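Local coordinates for protein fimbrium subunit Fim1C (Bacteroides vulgatus, PDB 4QB7) that is probably a component of the fimbrium tip, part of the filamentous surface appendages that mediate cell adhesion and biofilm formation, at residues I171-K177 / A258-F262; P178-L182 / T330-N334; F189-L193 / F234-T238. All coordinates share one frame; numbering follows the deposited sequence.

How the contacts relate
Strand 159-178 joins contacts 1 and 2: its 171-177 part pairs antiparallel with 258-262, and the chain beyond it meets 330-334 in contact 2. Their centres lie about 16 Å apart, and they touch where Lys177 O stands 2.9 Å from Ile331 N, probably a hydrogen bond. Contact 3 is closer to contact 1, about 10 Å between centres, and nests in the loop contact 1 closes. There Leu261 O probably accepts from Asn236 N at 2.9 Å, and the rings of Phe262 and Phe234 meet edge-to-face. Contacts 2 and 3 stay about 5 Å apart at their nearest atoms. Sulfates, probably from the crystallisation liquor, sit at contacts 1 and 3 and about 4 Å from the Ile331 side chain.

Contact 1. Residues I171-K177 / A258-F262; sequences IANIKVK and ATALF. With SO4 (sulfate ion), chain B.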
ATOM      1  N   ILE A 171      -1.268   1.831  -5.991  1.00 35.23           N
ATOM      2  CA  ILE A 171      -1.638   2.563  -7.212  1.00 34.07           C
ATOM      3  C   ILE A 171      -0.365   3.329  -7.493  1.00 39.82           C
ATOM      4  O   ILE A 171      -0.128   4.376  -6.867  1.00 39.66           O
ATOM      5  CB  ILE A 171      -2.931   3.436  -7.146  1.00 36.28           C
ATOM      6  CG1 ILE A 171      -4.175   2.658  -6.643  1.00 36.72           C
ATOM      7  CG2 ILE A 171      -3.205   4.108  -8.471  1.00 36.24           C
ATOM      8  CD1 ILE A 171      -4.309   1.138  -7.123  1.00 40.16           C
ATOM      9  N   ALA A 172       0.557   2.680  -8.254  1.00 37.08           N
ATOM     10  CA  ALA A 172       1.895   3.212  -8.556  1.00 37.11           C
ATOM     11  C   ALA A 172       1.829   4.499  -9.371  1.00 43.70           C
ATOM     12  O   ALA A 172       2.669   5.383  -9.186  1.00 45.23           O
ATOM     13  CB  ALA A 172       2.702   2.177  -9.305  1.00 37.92           C
ATOM     14  N   ASN A 173       0.842   4.595 -10.280  1.00 39.08           N
ATOM     15  CA  ASN A 173       0.631   5.765 -11.113  1.00 38.87           C
ATOM     16  C   ASN A 173      -0.661   5.692 -11.886  1.00 42.15           C
ATOM     17  O   ASN A 173      -1.267   4.641 -12.017  1.00 42.15           O
ATOM     18  CB  ASN A 173       1.792   5.972 -12.102  1.00 41.03           C
ATOM     19  CG  ASN A 173       2.294   7.385 -12.127  1.00 53.23           C
ATOM     20  OD1 ASN A 173       1.532   8.331 -12.266  1.00 47.29           O
ATOM     21  ND2 ASN A 173       3.583   7.563 -11.941  1.00 46.72           N
ATOM     22  N   ILE A 174      -1.081   6.849 -12.381  1.00 39.22           N
ATOM     23  CA  ILE A 174      -2.191   7.078 -13.293  1.00 37.63           C
ATOM     24  C   ILE A 174      -1.570   7.957 -14.375  1.00 43.63           C
ATOM     25  O   ILE A 174      -1.099   9.058 -14.081  1.00 42.81           O
ATOM     26  CB  ILE A 174      -3.466   7.635 -12.642  1.00 38.79           C
ATOM     27  CG1 ILE A 174      -3.958   6.675 -11.550  1.00 38.97           C
ATOM     28  CG2 ILE A 174      -4.533   7.817 -13.721  1.00 37.61           C
ATOM     29  CD1 ILE A 174      -4.960   7.189 -10.632  1.00 40.68           C
ATOM     30  N   LYS A 175      -1.419   7.384 -15.585  1.00 40.50           N
ATOM     31  CA  LYS A 175      -0.813   7.998 -16.757  1.00 39.21           C
ATOM     32  C   LYS A 175      -1.896   8.336 -17.787  1.00 44.83           C
ATOM     33  O   LYS A 175      -2.827   7.553 -17.952  1.00 46.36           O
ATOM     34  CB  LYS A 175       0.207   7.024 -17.353  1.00 41.72           C
ATOM     35  CG  LYS A 175       1.473   6.793 -16.530  1.00 39.59           C
ATOM     36  CD  LYS A 175       2.429   5.967 -17.335  1.00 53.09           C
ATOM     37  CE  LYS A 175       3.759   5.742 -16.665  1.00 70.15           C
ATOM     38  NZ  LYS A 175       4.431   4.537 -17.224  1.00 81.34           N
ATOM     39  N   VAL A 176      -1.798   9.489 -18.483  1.00 41.10           N
ATOM     40  CA  VAL A 176      -2.810   9.905 -19.475  1.00 39.46           C
ATOM     41  C   VAL A 176      -2.184  10.254 -20.827  1.00 43.26           C
ATOM     42  O   VAL A 176      -1.091  10.801 -20.875  1.00 43.19           O
ATOM     43  CB  VAL A 176      -3.676  11.099 -18.978  1.00 41.44           C
ATOM     44  CG1 VAL A 176      -4.899  11.287 -19.860  1.00 40.75           C
ATOM     45  CG2 VAL A 176      -4.109  10.932 -17.520  1.00 40.21           C
ATOM     46  N   LYS A 177      -2.895   9.969 -21.932  1.00 40.19           N
ATOM     47  CA  LYS A 177      -2.453  10.363 -23.278  1.00 39.63           C
ATOM     48  C   LYS A 177      -3.644  10.501 -24.227  1.00 44.96           C
ATOM     49  O   LYS A 177      -4.607   9.750 -24.072  1.00 45.60           O
ATOM     50  CB  LYS A 177      -1.439   9.366 -23.865  1.00 41.16           C
ATOM     51  CG  LYS A 177      -1.944   7.943 -23.941  1.00 40.59           C
ATOM     52  CD  LYS A 177      -1.077   7.058 -24.753  1.00 36.87           C
ATOM     53  CE  LYS A 177      -1.550   5.636 -24.593  1.00 42.19           C
ATOM     54  NZ  LYS A 177      -0.586   4.670 -25.172  1.00 55.51           N
ATOM     55  N   ALA A 258       2.372   7.837 -22.545  1.00 45.62           N
ATOM     56  CA  ALA A 258       1.425   8.366 -21.572  1.00 42.53           C
ATOM     57  C   ALA A 258       2.179   9.073 -20.475  1.00 46.18           C
ATOM     58  O   ALA A 258       3.219   8.582 -20.046  1.00 47.37           O
ATOM     59  CB  ALA A 258       0.574   7.253 -21.006  1.00 42.49           C
ATOM     60  N   THR A 259       1.679  10.241 -20.052  1.00 41.62           N
ATOM     61  CA  THR A 259       2.293  11.101 -19.041  1.00 40.13           C
ATOM     62  C   THR A 259       1.740  10.802 -17.649  1.00 43.01           C
ATOM     63  O   THR A 259       0.533  10.798 -17.464  1.00 42.06           O
ATOM     64  CB  THR A 259       2.097  12.549 -19.456  1.00 38.40           C
ATOM     65  OG1 THR A 259       2.783  12.717 -20.705  1.00 41.16           O
ATOM     66  CG2 THR A 259       2.597  13.541 -18.410  1.00 31.18           C
ATOM     67  N   ALA A 260       2.637  10.584 -16.673  1.00 40.36           N
ATOM     68  CA  ALA A 260       2.289  10.301 -15.277  1.00 40.23           C
ATOM     69  C   ALA A 260       1.616  11.491 -14.547  1.00 43.28           C
ATOM     70  O   ALA A 260       2.022  12.651 -14.736  1.00 41.97           O
ATOM     71  CB  ALA A 260       3.539   9.909 -14.523  1.00 41.15           C
ATOM     72  N   LEU A 261       0.642  11.183 -13.658  1.00 39.12           N
ATOM     73  CA  LEU A 261      -0.044  12.197 -12.843  1.00 38.64           C
ATOM     74  C   LEU A 261       0.531  12.250 -11.408  1.00 43.59           C
ATOM     75  O   LEU A 261       0.353  13.247 -10.709  1.00 43.26           O
ATOM     76  CB  LEU A 261      -1.568  11.983 -12.800  1.00 38.00           C
ATOM     77  CG  LEU A 261      -2.342  11.980 -14.126  1.00 40.75           C
ATOM     78  CD1 LEU A 261      -3.789  11.698 -13.869  1.00 39.13           C
ATOM     79  CD2 LEU A 261      -2.174  13.288 -14.919  1.00 42.09           C
ATOM     80  N   PHE A 262       1.233  11.186 -10.995  1.00 41.11           N
ATOM     81  CA  PHE A 262       1.911  11.079  -9.694  1.00 41.30           C
ATOM     82  C   PHE A 262       3.386  11.304  -9.880  1.00 51.19           C
ATOM     83  O   PHE A 262       3.930  10.905 -10.919  1.00 52.32           O
ATOM     84  CB  PHE A 262       1.720   9.685  -9.037  1.00 41.23           C
ATOM     85  CG  PHE A 262       0.329   9.140  -8.794  1.00 41.03           C
ATOM     86  CD1 PHE A 262      -0.800   9.927  -9.014  1.00 42.22           C
ATOM     87  CD2 PHE A 262       0.150   7.861  -8.287  1.00 41.17           C
ATOM     88  CE1 PHE A 262      -2.082   9.423  -8.777  1.00 41.37           C
ATOM     89  CE2 PHE A 262      -1.134   7.355  -8.070  1.00 42.57           C
ATOM     90  CZ  PHE A 262      -2.238   8.139  -8.323  1.00 39.95           C
TER
HETATM   91  S   SO4 B 401       2.165   3.951 -22.575  0.70 59.59           S
HETATM   92  O1  SO4 B 401       3.499   3.831 -23.157  0.70 62.59           O
HETATM   93  O2  SO4 B 401       1.393   2.712 -22.757  0.70 57.89           O
HETATM   94  O3  SO4 B 401       2.301   4.228 -21.138  0.70 60.47           O
HETATM   95  O4  SO4 B 401       1.517   5.052 -23.279  0.70 59.14           O
HETATM   96  O   HOH W   1       0.895  11.880 -22.456  1.00 42.10           O
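Val176 and Thr259 form an antiparallel hydrogen-bonded pair, Val176 N to Thr259 O and Thr259 N to Val176 O both at 2.9 Å, in a beta sheet of this fimbrillin-like fold of the transthyretin clan. One residue on, Lys175 and Ala260 make a non-hydrogen-bonded pair. Beyond it the 258-262 chain leaves regular pairing, and Leu261 N reaches Ile174 O at 2.8 Å, nearly in line with the C=O bond. The side chain of Asn173 takes over there: its OD1 accepts Phe262 N at 3.1 Å (159° at the hydrogen) and takes weak hydrogen bonds from Leu261 N and Ile174 N, so three amides converge on one oxygen. At the far end, O4 of a sulfate is gripped by Lys177 NZ (2.9 Å) and by Ala258 N (3.0 Å).

Apolar packing fills in around these bonds. Leu261 CD1 bridges Val176 CG2 and Ile174 CG2, and Leu235 and Val190 pack on the same leucine. With CG anti to its carbonyl carbon (chi1 -56°), Phe262 sets its ring against the backbone of 171-174: Ile174 N stands over the centre of one face, and Ile171 O lies in plane at the edge. The Asn173 amide is tilted only 20° from that ring. At the rim, Ile174 CD1 ends 3.7 Å from Phe262 CZ.

Contact 2. Residues P178-L182 / T330-N334; sequences PDVNL and TIKMN
Pro178 and Ile331 form a parallel bridge, their CA atoms 4.7 Å apart, followed by a weak bond from Asp179 N to Ile331 O at 3.0 Å; past this point both chains turn into loops, so the contact marks the end of a parallel strand pair. From here the side chain of Asp179 makes the stronger bond. Its CG sits between its own N and carbonyl carbon (chi1 63°), which swings the carboxylate across to the partner loop. There OD1 receives Met333 N at 2.8 Å along a nearly straight N-H (170°), though the donor comes from above the carboxylate plane. The carboxylate crosses the aliphatic part of Lys332 at a slant, OD2 3.8 Å from its CG, while the ammonium bends off to Asn334 OD1 at 2.9 Å, in that carbonyl's plane. The opposite charges of Asp179 and Lys332 thus stay near but do not touch, and any attraction between them is probably modest.

Met333, selenomethionine in this crystal, folds its bent chain over the other loop. Its CG meets Val180 CG2 at 3.9 Å, and its end crosses Leu182 at about a right angle, CE to CD2 4.0 Å. On the Asp179 flank, Thr330 CG2 packs against Asp179 CB. Ile188 of strand 186-196 touches Pro178, Leu182 and Met333 together, whereas Ile331 leans on Ile338 of strand 338-346, the antiparallel neighbour of strand 323-331.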
ATOM      1  N   PRO A 178      -3.584  11.376 -25.261  1.00 41.52           N
ATOM      2  CA  PRO A 178      -4.650  11.371 -26.280  1.00 41.10           C
ATOM      3  C   PRO A 178      -4.460  10.157 -27.214  1.00 45.86           C
ATOM      4  O   PRO A 178      -3.380   9.537 -27.176  1.00 45.53           O
ATOM      5  CB  PRO A 178      -4.417  12.690 -27.008  1.00 42.92           C
ATOM      6  CG  PRO A 178      -2.935  12.883 -26.947  1.00 47.04           C
ATOM      7  CD  PRO A 178      -2.509  12.333 -25.619  1.00 42.77           C
ATOM      8  N   ASP A 179      -5.485   9.784 -28.032  1.00 43.03           N
ATOM      9  CA  ASP A 179      -5.345   8.608 -28.924  1.00 44.16           C
ATOM     10  C   ASP A 179      -4.626   8.960 -30.241  1.00 47.88           C
ATOM     11  O   ASP A 179      -4.218   8.064 -30.974  1.00 50.23           O
ATOM     12  CB  ASP A 179      -6.703   7.912 -29.210  1.00 46.83           C
ATOM     13  CG  ASP A 179      -7.742   8.744 -29.941  1.00 61.51           C
ATOM     14  OD1 ASP A 179      -7.738   9.989 -29.771  1.00 64.93           O
ATOM     15  OD2 ASP A 179      -8.613   8.147 -30.617  1.00 66.70           O
ATOM     16  N   VAL A 180      -4.480  10.250 -30.533  1.00 43.07           N
ATOM     17  CA  VAL A 180      -3.840  10.779 -31.743  1.00 42.95           C
ATOM     18  C   VAL A 180      -2.888  11.915 -31.371  1.00 46.71           C
ATOM     19  O   VAL A 180      -3.033  12.535 -30.309  1.00 43.65           O
ATOM     20  CB  VAL A 180      -4.879  11.274 -32.814  1.00 45.64           C
ATOM     21  CG1 VAL A 180      -5.725  10.134 -33.343  1.00 46.36           C
ATOM     22  CG2 VAL A 180      -5.764  12.396 -32.284  1.00 44.03           C
ATOM     23  N   ASN A 181      -1.963  12.226 -32.290  1.00 44.26           N
ATOM     24  CA  ASN A 181      -1.057  13.352 -32.160  1.00 43.09           C
ATOM     25  C   ASN A 181      -1.901  14.609 -32.342  1.00 46.51           C
ATOM     26  O   ASN A 181      -2.635  14.717 -33.321  1.00 47.02           O
ATOM     27  CB  ASN A 181       0.048  13.231 -33.211  1.00 43.73           C
ATOM     28  CG  ASN A 181       1.161  14.245 -33.112  1.00 62.25           C
ATOM     29  OD1 ASN A 181       0.955  15.461 -32.964  1.00 55.72           O
ATOM     30  ND2 ASN A 181       2.371  13.768 -33.308  1.00 52.69           N
ATOM     31  N   LEU A 182      -1.814  15.540 -31.394  1.00 42.64           N
ATOM     32  CA  LEU A 182      -2.584  16.784 -31.349  1.00 40.74           C
ATOM     33  C   LEU A 182      -1.972  17.898 -32.163  1.00 45.79           C
ATOM     34  O   LEU A 182      -2.557  18.981 -32.275  1.00 45.23           O
ATOM     35  CB  LEU A 182      -2.709  17.253 -29.894  1.00 39.98           C
ATOM     36  CG  LEU A 182      -3.257  16.288 -28.850  1.00 44.05           C
ATOM     37  CD1 LEU A 182      -3.236  16.952 -27.498  1.00 43.24           C
ATOM     38  CD2 LEU A 182      -4.694  15.863 -29.184  1.00 46.25           C
ATOM     39  N   THR A 330      -6.436   6.494 -22.053  1.00 41.35           N
ATOM     40  CA  THR A 330      -6.356   7.034 -23.396  1.00 40.85           C
ATOM     41  C   THR A 330      -7.609   7.851 -23.644  1.00 46.40           C
ATOM     42  O   THR A 330      -8.711   7.307 -23.659  1.00 46.73           O
ATOM     43  CB  THR A 330      -6.140   5.935 -24.464  1.00 44.83           C
ATOM     44  OG1 THR A 330      -4.936   5.228 -24.183  1.00 41.92           O
ATOM     45  CG2 THR A 330      -6.044   6.513 -25.871  1.00 41.21           C
ATOM     46  N   ILE A 331      -7.443   9.164 -23.814  1.00 43.49           N
ATOM     47  CA  ILE A 331      -8.561  10.045 -24.117  1.00 42.74           C
ATOM     48  C   ILE A 331      -8.791   9.989 -25.625  1.00 48.72           C
ATOM     49  O   ILE A 331      -7.889  10.328 -26.386  1.00 47.80           O
ATOM     50  CB  ILE A 331      -8.313  11.476 -23.594  1.00 43.72           C
ATOM     51  CG1 ILE A 331      -7.966  11.462 -22.077  1.00 42.49           C
ATOM     52  CG2 ILE A 331      -9.533  12.332 -23.903  1.00 43.46           C
ATOM     53  CD1 ILE A 331      -7.588  12.785 -21.518  1.00 41.02           C
ATOM     54  N   LYS A 332      -9.960   9.471 -26.048  1.00 48.22           N
ATOM     55  CA  LYS A 332     -10.343   9.358 -27.460  1.00 48.66           C
ATOM     56  C   LYS A 332     -10.810  10.713 -27.928  1.00 54.49           C
ATOM     57  O   LYS A 332     -11.771  11.247 -27.372  1.00 57.67           O
ATOM     58  CB  LYS A 332     -11.435   8.305 -27.660  1.00 52.07           C
ATOM     59  CG  LYS A 332     -10.908   6.887 -27.836  1.00 70.92           C
ATOM     60  CD  LYS A 332     -11.963   5.990 -28.518  1.00 86.82           C
ATOM     61  CE  LYS A 332     -12.009   6.126 -30.030  1.00 99.71           C
ATOM     62  NZ  LYS A 332     -13.408   6.183 -30.559  1.00106.08           N
HETATM   63  N   MSE A 333     -10.103  11.303 -28.901  1.00 48.02           N
HETATM   64  CA  MSE A 333     -10.395  12.636 -29.422  1.00 45.05           C
HETATM   65  C   MSE A 333     -11.608  12.682 -30.355  1.00 50.22           C
HETATM   66  O   MSE A 333     -12.156  13.756 -30.517  1.00 48.84           O
HETATM   67  CB  MSE A 333      -9.169  13.206 -30.136  1.00 46.01           C
HETATM   68  CG  MSE A 333      -7.945  13.350 -29.218  1.00 50.23           C
HETATM   69 SE   MSE A 333      -8.243  14.553 -27.699  0.75 53.36          SE
HETATM   70  CE  MSE A 333      -8.636  16.098 -28.595  1.00 46.73           C
ATOM     71  N   ASN A 334     -12.043  11.562 -30.954  1.00 50.73           N
ATOM     72  CA  ASN A 334     -13.221  11.617 -31.839  1.00 52.40           C
ATOM     73  C   ASN A 334     -14.512  11.209 -31.119  1.00 62.20           C
ATOM     74  O   ASN A 334     -15.562  11.115 -31.756  1.00 63.75           O
ATOM     75  CB  ASN A 334     -13.026  10.753 -33.101  1.00 48.23           C
ATOM     76  CG  ASN A 334     -12.823   9.282 -32.860  1.00 66.78           C
ATOM     77  OD1 ASN A 334     -12.976   8.776 -31.751  1.00 61.56           O
ATOM     78  ND2 ASN A 334     -12.477   8.553 -33.912  1.00 60.73           N
TER

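Contact 3. Residues F189-L193 / F234-T238; sequences FVTGL and FLNKT. With SO4 (sulfate ion), chain K.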
ATOM      1  N   PHE A 189      -4.331  19.216 -20.693  1.00 39.11           N
ATOM      2  CA  PHE A 189      -3.856  19.398 -19.319  1.00 37.59           C
ATOM      3  C   PHE A 189      -4.811  18.758 -18.319  1.00 40.69           C
ATOM      4  O   PHE A 189      -6.015  19.022 -18.370  1.00 40.06           O
ATOM      5  CB  PHE A 189      -3.687  20.888 -19.008  1.00 38.52           C
ATOM      6  CG  PHE A 189      -2.704  21.601 -19.900  1.00 39.56           C
ATOM      7  CD1 PHE A 189      -1.339  21.569 -19.626  1.00 41.77           C
ATOM      8  CD2 PHE A 189      -3.142  22.320 -21.007  1.00 40.48           C
ATOM      9  CE1 PHE A 189      -0.430  22.235 -20.456  1.00 42.16           C
ATOM     10  CE2 PHE A 189      -2.234  23.003 -21.822  1.00 42.55           C
ATOM     11  CZ  PHE A 189      -0.890  22.974 -21.528  1.00 40.69           C
ATOM     12  N   VAL A 190      -4.292  17.909 -17.423  1.00 36.77           N
ATOM     13  CA  VAL A 190      -5.134  17.300 -16.389  1.00 36.09           C
ATOM     14  C   VAL A 190      -5.043  18.212 -15.156  1.00 43.99           C
ATOM     15  O   VAL A 190      -3.939  18.631 -14.770  1.00 43.90           O
ATOM     16  CB  VAL A 190      -4.773  15.824 -16.114  1.00 37.48           C
ATOM     17  CG1 VAL A 190      -5.471  15.301 -14.853  1.00 36.74           C
ATOM     18  CG2 VAL A 190      -5.114  14.960 -17.326  1.00 35.90           C
ATOM     19  N   THR A 191      -6.209  18.583 -14.587  1.00 40.84           N
ATOM     20  CA  THR A 191      -6.282  19.543 -13.481  1.00 39.80           C
ATOM     21  C   THR A 191      -6.882  18.945 -12.203  1.00 45.25           C
ATOM     22  O   THR A 191      -6.789  19.549 -11.132  1.00 48.27           O
ATOM     23  CB  THR A 191      -7.128  20.743 -13.940  1.00 42.32           C
ATOM     24  OG1 THR A 191      -8.404  20.254 -14.357  1.00 38.03           O
ATOM     25  CG2 THR A 191      -6.501  21.496 -15.122  1.00 41.06           C
ATOM     26  N   GLY A 192      -7.525  17.795 -12.314  1.00 39.33           N
ATOM     27  CA  GLY A 192      -8.174  17.181 -11.163  1.00 38.65           C
ATOM     28  C   GLY A 192      -8.408  15.699 -11.340  1.00 41.49           C
ATOM     29  O   GLY A 192      -8.482  15.207 -12.467  1.00 41.14           O
ATOM     30  N   LEU A 193      -8.507  14.986 -10.220  1.00 37.24           N
ATOM     31  CA  LEU A 193      -8.731  13.548 -10.182  1.00 36.76           C
ATOM     32  C   LEU A 193      -9.325  13.164  -8.834  1.00 41.67           C
ATOM     33  O   LEU A 193      -8.842  13.609  -7.792  1.00 41.35           O
ATOM     34  CB  LEU A 193      -7.428  12.761 -10.439  1.00 35.95           C
ATOM     35  CG  LEU A 193      -7.581  11.254 -10.644  1.00 39.98           C
ATOM     36  CD1 LEU A 193      -8.057  10.922 -12.034  1.00 40.12           C
ATOM     37  CD2 LEU A 193      -6.304  10.566 -10.417  1.00 41.28           C
ATOM     38  N   PHE A 234      -2.806  15.611  -4.687  1.00 41.89           N
ATOM     39  CA  PHE A 234      -1.816  14.554  -4.605  1.00 39.55           C
ATOM     40  C   PHE A 234      -1.023  14.547  -5.901  1.00 45.14           C
ATOM     41  O   PHE A 234       0.159  14.160  -5.926  1.00 45.41           O
ATOM     42  CB  PHE A 234      -2.484  13.190  -4.330  1.00 39.78           C
ATOM     43  CG  PHE A 234      -1.517  12.021  -4.321  1.00 40.19           C
ATOM     44  CD1 PHE A 234      -0.642  11.825  -3.252  1.00 39.04           C
ATOM     45  CD2 PHE A 234      -1.440  11.142  -5.415  1.00 40.97           C
ATOM     46  CE1 PHE A 234       0.277  10.773  -3.267  1.00 38.79           C
ATOM     47  CE2 PHE A 234      -0.537  10.071  -5.412  1.00 41.63           C
ATOM     48  CZ  PHE A 234       0.314   9.897  -4.338  1.00 38.86           C
ATOM     49  N   LEU A 235      -1.684  14.994  -6.983  1.00 41.87           N
ATOM     50  CA  LEU A 235      -1.126  15.026  -8.328  1.00 40.42           C
ATOM     51  C   LEU A 235       0.059  15.989  -8.408  1.00 45.01           C
ATOM     52  O   LEU A 235       0.085  17.044  -7.760  1.00 44.45           O
ATOM     53  CB  LEU A 235      -2.179  15.394  -9.386  1.00 39.43           C
ATOM     54  CG  LEU A 235      -3.545  14.704  -9.397  1.00 41.72           C
ATOM     55  CD1 LEU A 235      -4.369  15.210 -10.574  1.00 40.40           C
ATOM     56  CD2 LEU A 235      -3.427  13.202  -9.438  1.00 40.67           C
ATOM     57  N   ASN A 236       1.036  15.612  -9.230  1.00 41.46           N
ATOM     58  CA  ASN A 236       2.269  16.342  -9.438  1.00 41.55           C
ATOM     59  C   ASN A 236       2.061  17.512 -10.407  1.00 45.63           C
ATOM     60  O   ASN A 236       2.765  17.627 -11.415  1.00 46.42           O
ATOM     61  CB  ASN A 236       3.291  15.346  -9.961  1.00 46.45           C
ATOM     62  CG  ASN A 236       4.712  15.811  -9.979  1.00 63.38           C
ATOM     63  OD1 ASN A 236       5.107  16.747  -9.273  1.00 46.07           O
ATOM     64  ND2 ASN A 236       5.491  15.181 -10.846  1.00 57.42           N
ATOM     65  N   LYS A 237       1.078  18.384 -10.098  1.00 41.26           N
ATOM     66  CA  LYS A 237       0.714  19.562 -10.891  1.00 39.92           C
ATOM     67  C   LYS A 237       1.829  20.598 -10.832  1.00 46.77           C
ATOM     68  O   LYS A 237       2.480  20.717  -9.807  1.00 47.24           O
ATOM     69  CB  LYS A 237      -0.615  20.169 -10.384  1.00 39.64           C
ATOM     70  CG  LYS A 237      -1.862  19.464 -10.933  1.00 42.95           C
ATOM     71  CD  LYS A 237      -3.014  19.450  -9.941  1.00 51.70           C
ATOM     72  CE  LYS A 237      -3.942  20.629  -9.998  1.00 57.92           C
ATOM     73  NZ  LYS A 237      -4.813  20.666  -8.805  1.00 74.01           N
ATOM     74  N   THR A 238       2.068  21.317 -11.939  1.00 45.39           N
ATOM     75  CA  THR A 238       3.060  22.393 -12.040  1.00 46.16           C
ATOM     76  C   THR A 238       2.405  23.611 -12.686  1.00 52.16           C
ATOM     77  O   THR A 238       1.290  23.515 -13.203  1.00 51.47           O
ATOM     78  CB  THR A 238       4.326  21.953 -12.820  1.00 52.05           C
ATOM     79  OG1 THR A 238       3.978  21.505 -14.134  1.00 52.82           O
ATOM     80  CG2 THR A 238       5.141  20.898 -12.084  1.00 46.69           C
TER
HETATM   81  S   SO4 K 410     -10.145  21.543 -11.825  0.50 47.95           S
HETATM   82  O1  SO4 K 410      -9.807  21.890 -13.158  0.50 51.59           O
HETATM   83  O2  SO4 K 410     -11.547  21.848 -11.643  0.50 47.83           O
HETATM   84  O3  SO4 K 410      -9.942  20.133 -11.686  0.50 48.91           O
HETATM   85  O4  SO4 K 410      -9.287  22.299 -10.867  0.50 48.97           O
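Leu235 and Leu193 cross at about a right angle, and their meeting carries the apolar half of this contact. CG of Leu235 points anti to its carbonyl carbon (chi1 -48°), sending both methyls toward the strand: CD1 lies 3.9 Å from Leu193 CB, and CD2 meets Leu193 CD2 at 4.0 Å. CD1 also rests near the backbone of Gly192, 4.1 Å from its C, and more loosely against Val190 CG1. An alanine in place of this leucine would be too short for either methyl contact and would probably open a gap over Leu193 and Gly192, letting the loop shift against the strand.

Lys237 reaches the strand next to it. An inverse gamma turn centred on Asn236, closed by Lys237 N to Leu235 O at 2.9 Å, points both flanking side chains at the strand. The lysine chain bends at chi2 and at chi3 (89°), bringing CE within 3.2 Å of Thr191 O and NZ into a weak hydrogen bond with that oxygen. Thr191 OG1 faces a sulfate ion, also held by Asn290 ND2, and bonds weakly to Asn290 O; the modelled distance to the sulfate is too short to be trusted.

Thr191 and Gly192 face Asn290 in a classic beta bulge between strands 186-196 and 286-296. The 234-238 loop runs beside strand 186-196 in nearly the opposite direction, with Ile250 of strand 250-251 touching Leu235 and Lys237.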